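Local coordinates for N-glycosylase/DNA lyase (Methanocaldococcus jannaschii, PDB 3FHF), which belongs to the 8-oxoguanine DNA glycosylase family of the helix-hairpin-helix superfamily and is named as an N-glycosylase and DNA lyase, at residues 111-116 and 140-145. Sequence-based numbering, arbitrary orientation.
Sequences DIVESF and HFLRNV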
# COMPACT_ATOMS: atom_id res chain seq x y z
N ASP A 111 -18.61 0.68 1.82
CA ASP A 111 -19.58 0.50 2.90
C ASP A 111 -19.13 -0.59 3.87
O ASP A 111 -19.33 -0.47 5.08
CB ASP A 111 -20.95 0.13 2.33
CG ASP A 111 -21.47 1.17 1.37
OD1 ASP A 111 -21.29 2.37 1.64
OD2 ASP A 111 -22.07 0.78 0.34
N ILE A 112 -18.53 -1.65 3.35
CA ILE A 112 -18.04 -2.74 4.19
C ILE A 112 -16.90 -2.26 5.07
O ILE A 112 -16.92 -2.43 6.29
CB ILE A 112 -17.51 -3.92 3.34
CG1 ILE A 112 -18.66 -4.57 2.56
CG2 ILE A 112 -16.83 -4.95 4.25
CD1 ILE A 112 -18.19 -5.57 1.50
N VAL A 113 -15.89 -1.65 4.45
CA VAL A 113 -14.73 -1.16 5.20
C VAL A 113 -15.09 -0.13 6.28
O VAL A 113 -14.57 -0.19 7.39
CB VAL A 113 -13.67 -0.56 4.23
CG1 VAL A 113 -12.61 0.24 5.00
CG2 VAL A 113 -12.98 -1.68 3.45
N GLU A 114 -15.97 0.81 5.95
CA GLU A 114 -16.35 1.83 6.92
C GLU A 114 -17.24 1.31 8.05
O GLU A 114 -17.40 1.97 9.07
CB GLU A 114 -17.02 3.01 6.23
CG GLU A 114 -16.16 3.66 5.16
CD GLU A 114 -16.66 5.03 4.75
OE1 GLU A 114 -17.87 5.18 4.48
OE2 GLU A 114 -15.83 5.97 4.71
N SER A 115 -17.82 0.12 7.87
CA SER A 115 -18.69 -0.44 8.89
C SER A 115 -17.90 -0.90 10.11
O SER A 115 -18.42 -0.93 11.22
CB SER A 115 -19.49 -1.62 8.32
OG SER A 115 -18.67 -2.77 8.18
N PHE A 116 -16.63 -1.26 9.90
CA PHE A 116 -15.79 -1.73 11.00
C PHE A 116 -15.41 -0.64 11.99
O PHE A 116 -15.39 0.54 11.66
CB PHE A 116 -14.54 -2.41 10.45
CG PHE A 116 -14.81 -3.72 9.77
CD1 PHE A 116 -15.14 -4.85 10.51
CD2 PHE A 116 -14.80 -3.81 8.38
CE1 PHE A 116 -15.47 -6.05 9.88
CE2 PHE A 116 -15.13 -5.00 7.74
CZ PHE A 116 -15.46 -6.12 8.49
N HIS A 140 -1.82 -1.47 2.01
CA HIS A 140 -1.60 -0.59 0.88
C HIS A 140 -2.94 0.02 0.46
O HIS A 140 -3.06 1.24 0.27
CB HIS A 140 -0.98 -1.40 -0.26
CG HIS A 140 -0.49 -0.57 -1.41
ND1 HIS A 140 -0.09 -1.12 -2.61
CD2 HIS A 140 -0.33 0.77 -1.54
CE1 HIS A 140 0.30 -0.16 -3.42
NE2 HIS A 140 0.16 0.99 -2.80
N PHE A 141 -3.95 -0.83 0.35
CA PHE A 141 -5.29 -0.41 -0.03
C PHE A 141 -5.87 0.61 0.97
O PHE A 141 -6.33 1.67 0.58
CB PHE A 141 -6.22 -1.63 -0.12
CG PHE A 141 -7.68 -1.28 -0.24
CD1 PHE A 141 -8.17 -0.62 -1.37
CD2 PHE A 141 -8.56 -1.59 0.78
CE1 PHE A 141 -9.52 -0.27 -1.47
CE2 PHE A 141 -9.93 -1.24 0.69
CZ PHE A 141 -10.40 -0.59 -0.44
N LEU A 142 -5.82 0.27 2.25
CA LEU A 142 -6.34 1.16 3.28
C LEU A 142 -5.63 2.51 3.30
O LEU A 142 -6.27 3.56 3.49
CB LEU A 142 -6.26 0.48 4.65
CG LEU A 142 -7.20 -0.73 4.78
CD1 LEU A 142 -6.94 -1.44 6.09
CD2 LEU A 142 -8.67 -0.27 4.72
N ARG A 143 -4.32 2.49 3.08
CA ARG A 143 -3.55 3.74 3.04
C ARG A 143 -4.04 4.57 1.84
O ARG A 143 -4.32 5.77 1.96
CB ARG A 143 -2.05 3.43 2.86
CG ARG A 143 -1.07 4.60 3.17
CD ARG A 143 -1.09 5.67 2.07
NE ARG A 143 -0.65 5.15 0.78
CZ ARG A 143 0.62 4.94 0.45
NH1 ARG A 143 1.59 5.23 1.31
NH2 ARG A 143 0.93 4.44 -0.73
N ASN A 144 -4.17 3.91 0.69
CA ASN A 144 -4.59 4.60 -0.52
C ASN A 144 -6.02 5.17 -0.52
O ASN A 144 -6.35 6.02 -1.35
CB ASN A 144 -4.34 3.69 -1.74
CG ASN A 144 -2.86 3.65 -2.12
OD1 ASN A 144 -2.01 4.05 -1.34
ND2 ASN A 144 -2.57 3.17 -3.32
N VAL A 145 -6.85 4.72 0.42
CA VAL A 145 -8.20 5.26 0.51
C VAL A 145 -8.37 6.14 1.74
O VAL A 145 -9.48 6.41 2.16
CB VAL A 145 -9.29 4.15 0.48
CG1 VAL A 145 -9.19 3.39 -0.84
CG2 VAL A 145 -9.15 3.22 1.67
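V113 meets F141 and L142 with its two methyl groups, one for each partner. V113 CG1 lies 4.0 Å from L142 CD2. V113 CG2 lies 4.1 Å from F141 CE2 and reaches the ring at its edge, near the ring plane, not over a face. The V113 torsion sets this division: CG1 is anti to the backbone N (chi1 167°), while CG2 is anti to the carbonyl carbon. The F141 side chain leaves its backbone toward helix 109-115. L142 leaves its backbone to one side, but its end comes nearer and CD2 makes the touch. All three side chains are buried. No hydrogen bond joins 111-116 to 140-145, and the nearest CA atoms, those of V113 and L142, are 8.9 Å apart. The contact is small and wholly apolar.

Other parts of the chain close in around it. Helix 119-129 touches F141 through L126 and L142 through R123, and Y147 packs on V113. Within 111-116, S115 OG hydrogen-bonds to I112 O at 2.6 Å; this carbonyl also accepts S115 N. On helix 135-144, R143 holds N144 side-on. Its NE is 2.7 Å from N144 OD1 and its NH2 is 3.0 Å from the same oxygen, with both bonds close to the guanidinium plane. R143 NH1 also forms a salt bridge with D201, and N144 ND2 donates a hydrogen bond to the terminal carboxylate of K214. The bonds to D201 and K214 tie helix 135-144 to the C-terminal part of the chain.

V113 thus joins helices 109-115 and 135-144 through one methyl-to-methyl and one methyl-to-ring-edge contact. Helix 135-144 is probably the second helix of the helix-hairpin-helix motif, with helix 119-129 the first.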